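Local coordinates for protein NADH-rubredoxin oxidoreductase (Clostridium acetobutylicum, PDB 3KLJ) that catalyses the NADH-dependent reduction of rubredoxin through a bound FAD, passing electrons into the chain that scavenges dioxygen in this anaerobe, at residues A[17-22]-A[64-69]; A[23-28]-A[33-38]; A[107-112]-A[289-294]. All coordinates share one frame; numbering follows the deposited sequence. Where two conformers were deposited one is given.

Interaction 1 (A[17-22]-A[64-69]). With FAD (flavin-adenine dinucleotide), chain B.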
loop_
_atom_site.group_PDB
_atom_site.type_symbol
_atom_site.label_atom_id
_atom_site.label_comp_id
_atom_site.label_asym_id
_atom_site.label_seq_id
_atom_site.Cartn_x
_atom_site.Cartn_y
_atom_site.Cartn_z
ATOM N N ALA A 17 11.976 7.096 6.931
ATOM C CA ALA A 17 12.575 5.827 7.326
ATOM C C ALA A 17 11.533 4.702 7.436
ATOM O O ALA A 17 11.277 4.156 8.508
ATOM C CB ALA A 17 13.379 5.989 8.613
ATOM N N GLY A 18 10.915 4.386 6.307
ATOM C CA GLY A 18 10.085 3.207 6.188
ATOM C C GLY A 18 10.871 2.183 5.392
ATOM O O GLY A 18 12.097 2.311 5.253
ATOM N N PRO A 19 10.181 1.168 4.850
ATOM C CA PRO A 19 10.839 0.119 4.052
ATOM C C PRO A 19 11.637 0.661 2.855
ATOM O O PRO A 19 12.732 0.151 2.569
ATOM C CB PRO A 19 9.665 -0.758 3.598
ATOM C CG PRO A 19 8.651 -0.590 4.718
ATOM C CD PRO A 19 8.755 0.858 5.101
ATOM N N ALA A 20 11.131 1.693 2.188
ATOM C CA ALA A 20 11.849 2.250 1.032
ATOM C C ALA A 20 13.138 2.929 1.455
ATOM O O ALA A 20 14.206 2.614 0.918
ATOM C CB ALA A 20 10.973 3.204 0.217
ATOM N N GLY A 21 13.034 3.848 2.420
ATOM C CA GLY A 21 14.204 4.475 3.030
ATOM C C GLY A 21 15.222 3.471 3.551
ATOM O O GLY A 21 16.427 3.602 3.299
ATOM N N PHE A 22 14.748 2.467 4.283
ATOM C CA PHE A 22 15.641 1.433 4.781
ATOM C C PHE A 22 16.420 0.756 3.648
ATOM O O PHE A 22 17.645 0.623 3.728
ATOM C CB PHE A 22 14.919 0.364 5.609
ATOM C CG PHE A 22 15.763 -0.847 5.822
ATOM C CD1 PHE A 22 16.764 -0.843 6.791
ATOM C CD2 PHE A 22 15.636 -1.955 4.988
ATOM C CE1 PHE A 22 17.584 -1.941 6.964
ATOM C CE2 PHE A 22 16.461 -3.067 5.161
ATOM C CZ PHE A 22 17.433 -3.057 6.147
ATOM N N ILE A 64 8.121 -6.215 14.750
ATOM C CA ILE A 64 7.954 -5.878 13.330
ATOM C C ILE A 64 9.036 -4.973 12.732
ATOM O O ILE A 64 9.012 -4.695 11.528
ATOM C CB ILE A 64 6.529 -5.326 12.987
ATOM C CG1 ILE A 64 6.225 -4.020 13.743
ATOM C CG2 ILE A 64 5.450 -6.409 13.213
ATOM C CD1 ILE A 64 5.071 -3.225 13.133
ATOM N N LEU A 65 9.974 -4.519 13.568
ATOM C CA LEU A 65 11.139 -3.744 13.109
ATOM C C LEU A 65 11.937 -4.560 12.090
ATOM O O LEU A 65 12.145 -5.763 12.281
ATOM C CB LEU A 65 12.053 -3.365 14.302
ATOM C CG LEU A 65 11.542 -2.358 15.346
ATOM C CD1 LEU A 65 12.516 -2.157 16.534
ATOM C CD2 LEU A 65 11.196 -1.030 14.694
ATOM N N ILE A 66 12.374 -3.913 11.013
ATOM C CA ILE A 66 13.207 -4.590 10.014
ATOM C C ILE A 66 14.592 -4.893 10.608
ATOM O O ILE A 66 15.071 -6.034 10.566
ATOM C CB ILE A 66 13.332 -3.798 8.671
ATOM C CG1 ILE A 66 11.953 -3.545 8.033
ATOM C CG2 ILE A 66 14.184 -4.589 7.687
ATOM C CD1 ILE A 66 11.963 -2.545 6.792
ATOM N N LYS A 67 15.229 -3.861 11.159
ATOM C CA LYS A 67 16.496 -4.027 11.861
ATOM C C LYS A 67 16.394 -3.356 13.209
ATOM O O LYS A 67 15.726 -2.328 13.344
ATOM C CB LYS A 67 17.654 -3.398 11.076
ATOM C CG LYS A 67 17.859 -3.957 9.669
ATOM C CD LYS A 67 18.410 -5.377 9.663
ATOM C CE LYS A 67 18.484 -5.873 8.224
ATOM N NZ LYS A 67 18.986 -7.257 8.149
ATOM N N LYS A 68 17.067 -3.934 14.195
ATOM C CA LYS A 68 17.150 -3.351 15.539
ATOM C C LYS A 68 18.201 -2.244 15.586
ATOM O O LYS A 68 18.983 -2.086 14.640
ATOM C CB LYS A 68 17.453 -4.442 16.576
ATOM C CG LYS A 68 16.506 -5.640 16.510
ATOM C CD LYS A 68 15.351 -5.528 17.502
ATOM C CE LYS A 68 14.386 -6.701 17.360
ATOM N NZ LYS A 68 13.951 -7.235 18.691
ATOM N N ASN A 69 18.198 -1.473 16.673
ATOM C CA ASN A 69 19.123 -0.342 16.855
ATOM C C ASN A 69 20.575 -0.667 16.535
ATOM O O ASN A 69 21.248 0.090 15.833
ATOM C CB ASN A 69 19.035 0.202 18.288
ATOM C CG ASN A 69 18.106 1.390 18.404
ATOM O OD1 ASN A 69 18.510 2.534 18.194
ATOM N ND2 ASN A 69 16.853 1.126 18.749
HETATM P PA FAD B . 6.261 4.228 4.386
HETATM O O1A FAD B . 4.998 5.031 4.546
HETATM O O2A FAD B . 6.124 2.813 4.893
HETATM O O5B FAD B . 7.462 4.965 5.136
HETATM C C5B FAD B . 7.698 6.348 4.946
HETATM C C4B FAD B . 8.206 6.958 6.253
HETATM O O4B FAD B . 8.563 8.322 6.038
HETATM C C3B FAD B . 7.119 6.954 7.325
HETATM O O3B FAD B . 7.640 6.382 8.513
HETATM C C2B FAD B . 6.756 8.413 7.527
HETATM O O2B FAD B . 6.468 8.718 8.874
HETATM C C1B FAD B . 8.020 9.128 7.071
HETATM N N9A FAD B . 7.785 10.506 6.603
HETATM C C8A FAD B . 6.694 10.987 5.931
HETATM N N7A FAD B . 6.884 12.305 5.688
HETATM C C5A FAD B . 8.081 12.674 6.188
HETATM C C6A FAD B . 8.751 13.897 6.217
HETATM N N6A FAD B . 8.099 15.025 5.931
HETATM N N1A FAD B . 9.994 13.963 6.825
HETATM C C2A FAD B . 10.563 12.839 7.394
HETATM N N3A FAD B . 9.886 11.634 7.369
HETATM C C4A FAD B . 8.662 11.551 6.769
HETATM N N1 FAD B . 1.738 -3.537 0.864
HETATM C C2 FAD B . 1.771 -4.750 0.209
HETATM O O2 FAD B . 2.458 -4.874 -0.790
HETATM N N3 FAD B . 1.060 -5.832 0.685
HETATM C C4 FAD B . 0.293 -5.702 1.819
HETATM O O4 FAD B . -0.343 -6.685 2.210
HETATM C C4X FAD B . 0.237 -4.472 2.489
HETATM N N5 FAD B . -0.522 -4.317 3.639
HETATM C C5X FAD B . -0.567 -3.102 4.296
HETATM C C6 FAD B . -1.340 -2.952 5.455
HETATM C C7 FAD B . -1.365 -1.713 6.117
HETATM C C7M FAD B . -2.193 -1.546 7.357
HETATM C C8 FAD B . -0.634 -0.636 5.617
HETATM C C8M FAD B . -0.648 0.707 6.304
HETATM C C9 FAD B . 0.126 -0.791 4.464
HETATM C C9A FAD B . 0.167 -2.023 3.803
HETATM N N10 FAD B . 0.938 -2.173 2.652
HETATM C C10 FAD B . 0.973 -3.392 2.000
HETATM C "C1'" FAD B . 1.706 -1.015 2.106
HETATM C "C2'" FAD B . 3.166 -1.040 2.503
HETATM O "O2'" FAD B . 3.250 -0.884 3.905
HETATM C "C3'" FAD B . 3.842 0.117 1.795
HETATM O "O3'" FAD B . 3.841 -0.117 0.399
HETATM C "C4'" FAD B . 5.277 0.338 2.242
HETATM O "O4'" FAD B . 5.335 0.539 3.649
HETATM C "C5'" FAD B . 5.806 1.590 1.554
HETATM O "O5'" FAD B . 7.055 1.884 2.125
HETATM P P FAD B . 7.645 3.356 2.012
HETATM O O1P FAD B . 9.021 3.377 2.657
HETATM O O2P FAD B . 7.621 3.847 0.586
HETATM O O3P FAD B . 6.609 4.297 2.816
#
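F22 has its CG anti to the backbone N (chi1 166°), which carries the ring off helix 19-28, and I66, in the loop 64-69, has CG2 anti to its own N and presents that methyl to the ring. It lands over one face in a CH-pi contact, 4.0 Å from I66 CG2 to the centroid of F22 and 20° off the ring normal, displaced toward the rim. The K67 chain bends at chi2, and the K67 and F22 side chains cross at about a right angle; K67 CG comes within 3.4 Å of F22 CE1, and its CE packs on CZ. The other branch of I66 reaches back to the first turn, with CD1 4.0 Å from P19 CA. The turn belongs to the glycine-rich GxGxxG loop of a Rossmann-type dinucleotide fold, here serving FAD. G18 is the N-cap, and its O accepts the bond from F22 N. A20 N gives FAD O1P a hydrogen bond of 2.7 Å at 156°, where the helix dipole would probably also favour the phosphate. G18, with no side chain, lets FAD O5B come to 3.3 Å from its CA. W71 and Y72 of helix 69-74 also meet F22.

Interaction 2 (A[23-28]-A[33-38]). With FAD (flavin-adenine dinucleotide), chain B.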
loop_
_atom_site.group_PDB
_atom_site.type_symbol
_atom_site.label_atom_id
_atom_site.label_comp_id
_atom_site.label_asym_id
_atom_site.label_seq_id
_atom_site.Cartn_x
_atom_site.Cartn_y
_atom_site.Cartn_z
ATOM N N SER A 23 15.704 0.321 2.610
ATOM C CA SER A 23 16.324 -0.349 1.469
ATOM C C SER A 23 17.391 0.524 0.798
ATOM O O SER A 23 18.431 0.023 0.376
ATOM C CB SER A 23 15.268 -0.781 0.455
ATOM O OG SER A 23 15.858 -1.565 -0.568
ATOM N N ALA A 24 17.142 1.833 0.710
ATOM C CA ALA A 24 18.155 2.753 0.155
ATOM C C ALA A 24 19.413 2.807 1.029
ATOM O O ALA A 24 20.533 2.740 0.515
ATOM C CB ALA A 24 17.587 4.139 -0.040
ATOM N N ALA A 25 19.224 2.934 2.341
ATOM C CA ALA A 25 20.348 2.941 3.292
ATOM C C ALA A 25 21.176 1.671 3.141
ATOM O O ALA A 25 22.393 1.743 2.918
ATOM C CB ALA A 25 19.859 3.109 4.729
ATOM N N LYS A 26 20.501 0.523 3.223
ATOM C CA LYS A 26 21.135 -0.783 3.039
ATOM C C LYS A 26 21.911 -0.881 1.719
ATOM O O LYS A 26 23.023 -1.400 1.688
ATOM C CB LYS A 26 20.092 -1.899 3.131
ATOM C CG LYS A 26 20.652 -3.312 2.929
ATOM C CD LYS A 26 19.536 -4.367 3.007
ATOM C CE LYS A 26 20.049 -5.741 2.599
ATOM N NZ LYS A 26 19.059 -6.823 2.918
ATOM N N ALA A 27 21.320 -0.381 0.638
ATOM C CA ALA A 27 21.967 -0.370 -0.673
ATOM C C ALA A 27 23.200 0.543 -0.711
ATOM O O ALA A 27 24.207 0.200 -1.320
ATOM C CB ALA A 27 20.972 0.022 -1.758
ATOM N N ALA A 28 23.109 1.695 -0.048
ATOM C CA ALA A 28 24.211 2.664 0.027
ATOM C C ALA A 28 25.405 2.172 0.857
ATOM O O ALA A 28 26.518 2.687 0.711
ATOM C CB ALA A 28 23.700 3.993 0.579
ATOM N N ASP A 33 29.891 6.245 2.596
ATOM C CA ASP A 33 30.305 6.132 4.006
ATOM C C ASP A 33 29.698 7.165 4.970
ATOM O O ASP A 33 30.144 7.282 6.117
ATOM C CB ASP A 33 31.843 6.114 4.117
ATOM C CG ASP A 33 32.484 7.451 3.751
ATOM O OD1 ASP A 33 31.836 8.275 3.067
ATOM O OD2 ASP A 33 33.650 7.676 4.151
ATOM N N ASP A 34 28.693 7.904 4.506
ATOM C CA ASP A 34 28.076 8.957 5.303
ATOM C C ASP A 34 26.581 9.057 4.975
ATOM O O ASP A 34 26.166 9.846 4.116
ATOM C CB ASP A 34 28.794 10.288 5.050
ATOM C CG ASP A 34 28.318 11.409 5.960
ATOM O OD1 ASP A 34 27.535 11.157 6.900
ATOM O OD2 ASP A 34 28.739 12.560 5.730
ATOM N N ILE A 35 25.792 8.249 5.683
ATOM C CA ILE A 35 24.355 8.107 5.442
ATOM C C ILE A 35 23.535 8.563 6.652
ATOM O O ILE A 35 23.760 8.105 7.789
ATOM C CB ILE A 35 23.990 6.631 5.131
ATOM C CG1 ILE A 35 24.921 6.042 4.064
ATOM C CG2 ILE A 35 22.518 6.493 4.728
ATOM C CD1 ILE A 35 25.098 4.527 4.200
ATOM N N THR A 36 22.572 9.445 6.396
ATOM C CA THR A 36 21.642 9.924 7.419
ATOM C C THR A 36 20.196 9.734 6.987
ATOM O O THR A 36 19.824 10.096 5.871
ATOM C CB THR A 36 21.878 11.414 7.716
ATOM O OG1 THR A 36 23.213 11.581 8.181
ATOM C CG2 THR A 36 20.928 11.934 8.781
ATOM N N MET A 37 19.390 9.179 7.887
ATOM C CA MET A 37 17.968 8.987 7.663
ATOM C C MET A 37 17.165 9.878 8.591
ATOM O O MET A 37 17.403 9.895 9.804
ATOM C CB MET A 37 17.579 7.539 7.936
ATOM C CG MET A 37 18.404 6.500 7.205
ATOM S SD MET A 37 17.767 4.844 7.549
ATOM C CE MET A 37 16.332 4.878 6.464
ATOM N N ILE A 38 16.210 10.603 8.016
ATOM C CA ILE A 38 15.261 11.401 8.779
ATOM C C ILE A 38 13.939 10.639 8.876
ATOM O O ILE A 38 13.424 10.199 7.857
ATOM C CB ILE A 38 15.008 12.765 8.089
ATOM C CG1 ILE A 38 16.312 13.562 7.973
ATOM C CG2 ILE A 38 13.945 13.571 8.842
ATOM C CD1 ILE A 38 16.287 14.609 6.867
HETATM P PA FAD B . 6.261 4.228 4.386
HETATM O O1A FAD B . 4.998 5.031 4.546
HETATM O O2A FAD B . 6.124 2.813 4.893
HETATM O O5B FAD B . 7.462 4.965 5.136
HETATM C C5B FAD B . 7.698 6.348 4.946
HETATM C C4B FAD B . 8.206 6.958 6.253
HETATM O O4B FAD B . 8.563 8.322 6.038
HETATM C C3B FAD B . 7.119 6.954 7.325
HETATM O O3B FAD B . 7.640 6.382 8.513
HETATM C C2B FAD B . 6.756 8.413 7.527
HETATM O O2B FAD B . 6.468 8.718 8.874
HETATM C C1B FAD B . 8.020 9.128 7.071
HETATM N N9A FAD B . 7.785 10.506 6.603
HETATM C C8A FAD B . 6.694 10.987 5.931
HETATM N N7A FAD B . 6.884 12.305 5.688
HETATM C C5A FAD B . 8.081 12.674 6.188
HETATM C C6A FAD B . 8.751 13.897 6.217
HETATM N N6A FAD B . 8.099 15.025 5.931
HETATM N N1A FAD B . 9.994 13.963 6.825
HETATM C C2A FAD B . 10.563 12.839 7.394
HETATM N N3A FAD B . 9.886 11.634 7.369
HETATM C C4A FAD B . 8.662 11.551 6.769
HETATM N N1 FAD B . 1.738 -3.537 0.864
HETATM C C2 FAD B . 1.771 -4.750 0.209
HETATM O O2 FAD B . 2.458 -4.874 -0.790
HETATM N N3 FAD B . 1.060 -5.832 0.685
HETATM C C4 FAD B . 0.293 -5.702 1.819
HETATM O O4 FAD B . -0.343 -6.685 2.210
HETATM C C4X FAD B . 0.237 -4.472 2.489
HETATM N N5 FAD B . -0.522 -4.317 3.639
HETATM C C5X FAD B . -0.567 -3.102 4.296
HETATM C C6 FAD B . -1.340 -2.952 5.455
HETATM C C7 FAD B . -1.365 -1.713 6.117
HETATM C C7M FAD B . -2.193 -1.546 7.357
HETATM C C8 FAD B . -0.634 -0.636 5.617
HETATM C C8M FAD B . -0.648 0.707 6.304
HETATM C C9 FAD B . 0.126 -0.791 4.464
HETATM C C9A FAD B . 0.167 -2.023 3.803
HETATM N N10 FAD B . 0.938 -2.173 2.652
HETATM C C10 FAD B . 0.973 -3.392 2.000
HETATM C "C1'" FAD B . 1.706 -1.015 2.106
HETATM C "C2'" FAD B . 3.166 -1.040 2.503
HETATM O "O2'" FAD B . 3.250 -0.884 3.905
HETATM C "C3'" FAD B . 3.842 0.117 1.795
HETATM O "O3'" FAD B . 3.841 -0.117 0.399
HETATM C "C4'" FAD B . 5.277 0.338 2.242
HETATM O "O4'" FAD B . 5.335 0.539 3.649
HETATM C "C5'" FAD B . 5.806 1.590 1.554
HETATM O "O5'" FAD B . 7.055 1.884 2.125
HETATM P P FAD B . 7.645 3.356 2.012
HETATM O O1P FAD B . 9.021 3.377 2.657
HETATM O O2P FAD B . 7.621 3.847 0.586
HETATM O O3P FAD B . 6.609 4.297 2.816
#
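A25 and A28 turn their methyls from helix 23-28 toward I35 and M37 of strand 35-38, and the contact is wholly apolar, with no hydrogen bond passing between the two segments. The δ-methyl of I35 spans two alanines: CD1 comes to 3.9 Å from A28 CB and also lies 4.1 Å from the carbonyl oxygen of A25. Its CG2 branch, anti to the backbone N, is directed at the preceding turn of the helix, where it stands 4.3 Å from A25 CB. The A25 methyl is thus shared, since M37 SD approaches it to 3.9 Å. The extended chi2 of M37 (-177°) carries the sulfur to this methyl, and the bend at chi3 (77°) then turns CE toward G21 and A17. Small side chains on this helix face allow the backbones to come near, A25 CA to I35 CA being 6.9 Å.

The backbone bonds leave helix and strand unlinked. A27 N and A28 N bond to S23 O and A24 O inside the helix, while I35 and M37 bond to K78, and T36 to I12 and I14, tying the strand to a neighbour on each side. I14 touches A25 and I35, and I12 touches A28, extending the same apolar layer onto strand 12-15. I38 serves the cofactor instead, its CG2 lying 3.8 Å from FAD C2A of the adenine.

The axes of helix 23-28 and strand 35-38 run antiparallel, 9.5 Å apart at their closest approach and at 176°, as in the second half of the right-handed beta-alpha-beta crossover that opens a Rossmann-type FAD-binding domain.

Interaction 3 (A[107-112]-A[289-294]). With FAD (flavin-adenine dinucleotide), chain B.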
loop_
_atom_site.group_PDB
_atom_site.type_symbol
_atom_site.label_atom_id
_atom_site.label_comp_id
_atom_site.label_asym_id
_atom_site.label_seq_id
_atom_site.Cartn_x
_atom_site.Cartn_y
_atom_site.Cartn_z
ATOM N N LYS A 107 23.551 14.047 -1.927
ATOM C CA LYS A 107 22.410 13.408 -2.584
ATOM C C LYS A 107 21.231 13.237 -1.634
ATOM O O LYS A 107 21.414 12.915 -0.453
ATOM C CB LYS A 107 22.806 12.055 -3.169
ATOM C CG LYS A 107 23.195 12.134 -4.626
ATOM C CD LYS A 107 24.657 11.979 -4.842
ATOM C CE LYS A 107 24.928 11.964 -6.336
ATOM N NZ LYS A 107 26.373 11.759 -6.601
ATOM N N LEU A 108 20.027 13.465 -2.160
ATOM C CA LEU A 108 18.797 13.363 -1.393
ATOM C C LEU A 108 17.920 12.248 -1.951
ATOM O O LEU A 108 17.618 12.219 -3.150
ATOM C CB LEU A 108 18.033 14.700 -1.412
ATOM C CG LEU A 108 16.702 14.778 -0.644
ATOM C CD1 LEU A 108 16.908 14.592 0.860
ATOM C CD2 LEU A 108 15.945 16.073 -0.914
ATOM N N ILE A 109 17.514 11.326 -1.084
ATOM C CA ILE A 109 16.582 10.279 -1.485
ATOM C C ILE A 109 15.269 10.498 -0.747
ATOM O O ILE A 109 15.229 10.413 0.488
ATOM C CB ILE A 109 17.142 8.882 -1.170
ATOM C CG1 ILE A 109 18.461 8.653 -1.932
ATOM C CG2 ILE A 109 16.109 7.799 -1.476
ATOM C CD1 ILE A 109 19.168 7.357 -1.558
ATOM N N ILE A 110 14.212 10.806 -1.493
ATOM C CA ILE A 110 12.882 11.022 -0.900
ATOM C C ILE A 110 12.093 9.709 -0.823
ATOM O O ILE A 110 11.725 9.113 -1.850
ATOM C CB ILE A 110 12.066 12.090 -1.681
ATOM C CG1 ILE A 110 12.831 13.411 -1.747
ATOM C CG2 ILE A 110 10.689 12.290 -1.037
ATOM C CD1 ILE A 110 12.244 14.433 -2.751
ATOM N N ALA A 111 11.830 9.273 0.407
ATOM C CA ALA A 111 11.172 8.001 0.665
ATOM C C ALA A 111 10.081 8.198 1.736
ATOM O O ALA A 111 10.003 7.462 2.719
ATOM C CB ALA A 111 12.214 6.965 1.103
ATOM N N SER A 112 9.246 9.212 1.524
ATOM C CA SER A 112 8.307 9.690 2.546
ATOM C C SER A 112 6.960 8.962 2.524
ATOM O O SER A 112 6.039 9.346 3.238
ATOM C CB SER A 112 8.086 11.190 2.378
ATOM O OG SER A 112 7.684 11.467 1.045
ATOM N N LEU A 289 21.649 2.768 -4.598
ATOM C CA LEU A 289 22.697 2.372 -5.548
ATOM C C LEU A 289 23.098 3.513 -6.484
ATOM O O LEU A 289 24.290 3.765 -6.696
ATOM C CB LEU A 289 22.210 1.169 -6.376
ATOM C CG LEU A 289 22.673 -0.285 -6.132
ATOM C CD1 LEU A 289 23.395 -0.567 -4.786
ATOM C CD2 LEU A 289 21.519 -1.272 -6.357
ATOM N N ASN A 290 22.099 4.194 -7.048
ATOM C CA ASN A 290 22.337 5.312 -7.968
ATOM C C ASN A 290 22.932 6.526 -7.251
ATOM O O ASN A 290 23.853 7.169 -7.764
ATOM C CB ASN A 290 21.044 5.701 -8.692
ATOM C CG ASN A 290 20.794 4.874 -9.941
ATOM O OD1 ASN A 290 21.304 5.185 -11.024
ATOM N ND2 ASN A 290 19.987 3.844 -9.809
ATOM N N ALA A 291 22.407 6.818 -6.057
ATOM C CA ALA A 291 22.919 7.900 -5.208
ATOM C C ALA A 291 24.401 7.701 -4.871
ATOM O O ALA A 291 25.121 8.671 -4.609
ATOM C CB ALA A 291 22.104 8.009 -3.946
ATOM N N CYS A 292 24.843 6.447 -4.901
ATOM C CA CYS A 292 26.250 6.124 -4.690
ATOM C C CYS A 292 27.003 5.906 -6.010
ATOM O O CYS A 292 28.113 5.378 -6.027
ATOM C CB CYS A 292 26.395 4.918 -3.767
ATOM S SG CYS A 292 27.997 4.871 -2.958
ATOM N N GLY A 293 26.397 6.333 -7.114
ATOM C CA GLY A 293 27.067 6.325 -8.418
ATOM C C GLY A 293 27.069 5.017 -9.189
ATOM O O GLY A 293 27.935 4.797 -10.035
ATOM N N GLU A 294 26.101 4.151 -8.906
ATOM C CA GLU A 294 25.921 2.911 -9.652
ATOM C C GLU A 294 24.594 2.972 -10.416
ATOM O O GLU A 294 23.512 2.955 -9.802
ATOM C CB GLU A 294 25.941 1.727 -8.687
ATOM C CG GLU A 294 26.126 0.389 -9.354
ATOM C CD GLU A 294 25.803 -0.755 -8.427
ATOM O OE1 GLU A 294 26.571 -0.981 -7.464
ATOM O OE2 GLU A 294 24.781 -1.433 -8.669
HETATM P PA FAD B . 6.261 4.228 4.386
HETATM O O1A FAD B . 4.998 5.031 4.546
HETATM O O2A FAD B . 6.124 2.813 4.893
HETATM O O5B FAD B . 7.462 4.965 5.136
HETATM C C5B FAD B . 7.698 6.348 4.946
HETATM C C4B FAD B . 8.206 6.958 6.253
HETATM O O4B FAD B . 8.563 8.322 6.038
HETATM C C3B FAD B . 7.119 6.954 7.325
HETATM O O3B FAD B . 7.640 6.382 8.513
HETATM C C2B FAD B . 6.756 8.413 7.527
HETATM O O2B FAD B . 6.468 8.718 8.874
HETATM C C1B FAD B . 8.020 9.128 7.071
HETATM N N9A FAD B . 7.785 10.506 6.603
HETATM C C8A FAD B . 6.694 10.987 5.931
HETATM N N7A FAD B . 6.884 12.305 5.688
HETATM C C5A FAD B . 8.081 12.674 6.188
HETATM C C6A FAD B . 8.751 13.897 6.217
HETATM N N6A FAD B . 8.099 15.025 5.931
HETATM N N1A FAD B . 9.994 13.963 6.825
HETATM C C2A FAD B . 10.563 12.839 7.394
HETATM N N3A FAD B . 9.886 11.634 7.369
HETATM C C4A FAD B . 8.662 11.551 6.769
HETATM N N1 FAD B . 1.738 -3.537 0.864
HETATM C C2 FAD B . 1.771 -4.750 0.209
HETATM O O2 FAD B . 2.458 -4.874 -0.790
HETATM N N3 FAD B . 1.060 -5.832 0.685
HETATM C C4 FAD B . 0.293 -5.702 1.819
HETATM O O4 FAD B . -0.343 -6.685 2.210
HETATM C C4X FAD B . 0.237 -4.472 2.489
HETATM N N5 FAD B . -0.522 -4.317 3.639
HETATM C C5X FAD B . -0.567 -3.102 4.296
HETATM C C6 FAD B . -1.340 -2.952 5.455
HETATM C C7 FAD B . -1.365 -1.713 6.117
HETATM C C7M FAD B . -2.193 -1.546 7.357
HETATM C C8 FAD B . -0.634 -0.636 5.617
HETATM C C8M FAD B . -0.648 0.707 6.304
HETATM C C9 FAD B . 0.126 -0.791 4.464
HETATM C C9A FAD B . 0.167 -2.023 3.803
HETATM N N10 FAD B . 0.938 -2.173 2.652
HETATM C C10 FAD B . 0.973 -3.392 2.000
HETATM C "C1'" FAD B . 1.706 -1.015 2.106
HETATM C "C2'" FAD B . 3.166 -1.040 2.503
HETATM O "O2'" FAD B . 3.250 -0.884 3.905
HETATM C "C3'" FAD B . 3.842 0.117 1.795
HETATM O "O3'" FAD B . 3.841 -0.117 0.399
HETATM C "C4'" FAD B . 5.277 0.338 2.242
HETATM O "O4'" FAD B . 5.335 0.539 3.649
HETATM C "C5'" FAD B . 5.806 1.590 1.554
HETATM O "O5'" FAD B . 7.055 1.884 2.125
HETATM P P FAD B . 7.645 3.356 2.012
HETATM O O1P FAD B . 9.021 3.377 2.657
HETATM O O2P FAD B . 7.621 3.847 0.586
HETATM O O3P FAD B . 6.609 4.297 2.816
HETATM O O HOH W 1 24.868 9.472 -8.461
#
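K107 and I109, both directed from strand 107-110 toward the end of helix 277-291, close on A291. The van der Waals packing is small: I109 CD1 touches A291 CB at 3.8 Å, and the β-carbons of K107 and A291 are 4.2 Å apart. With its CG1 anti to the carbonyl carbon (chi1 -61°), I109 sends its δ-methyl to the A291 methyl of the helix, and A24 of helix 19-28 also touches the isoleucine. Bent at chi2 and then extended, the aliphatic chain of the lysine packs beside the carbonyl oxygen of A291, with K107 CD 3.3 Å from A291 O. Y261 packs against A291 and K107 from the neighbouring strand.

The polar part is a water bridge. The ammonium travels on to a water, which accepts a weak bond of 3.3 Å from K107 NZ and donates one of 2.6 Å to N290 O.

Backbone bonds close the helix in a Schellman motif. E294 N reaches L289 O at 2.9 Å, and G293 N reaches N290 O at 2.8 Å, with G293 at positive phi as the C-prime residue. C292, which forms the disulfide with C32, sits inside this turn.

N290 O therefore has two donors, G293 N and the water. The positive lysine beside the carbonyl-rich C-terminal end of the helix is consistent with a mild electrostatic attraction, with the water providing a weak bridge from NZ to N290 O.

All three contacts lie in the FAD-binding domain, on the same side of the chain's centre. Interactions 1 and 2 share helix 19-28, with centres 11 Å apart; 23-28/33-38 is nested within the loop that 17-22/64-69 closes, and M37 CE packs on G21 and A17. Interaction 3 follows later in sequence, bringing helix 277-291 back after the intervening NADH-binding domain. Its centre is 8 Å from interaction 2, on the same parallel sheet, and 17 Å from interaction 1. A24 meets I109, and G21 meets A111, so the helix bridges all three. Each contact also includes FAD neighbours: the pyrophosphate at 17-22, and the adenosine part at I38, A111 and S112.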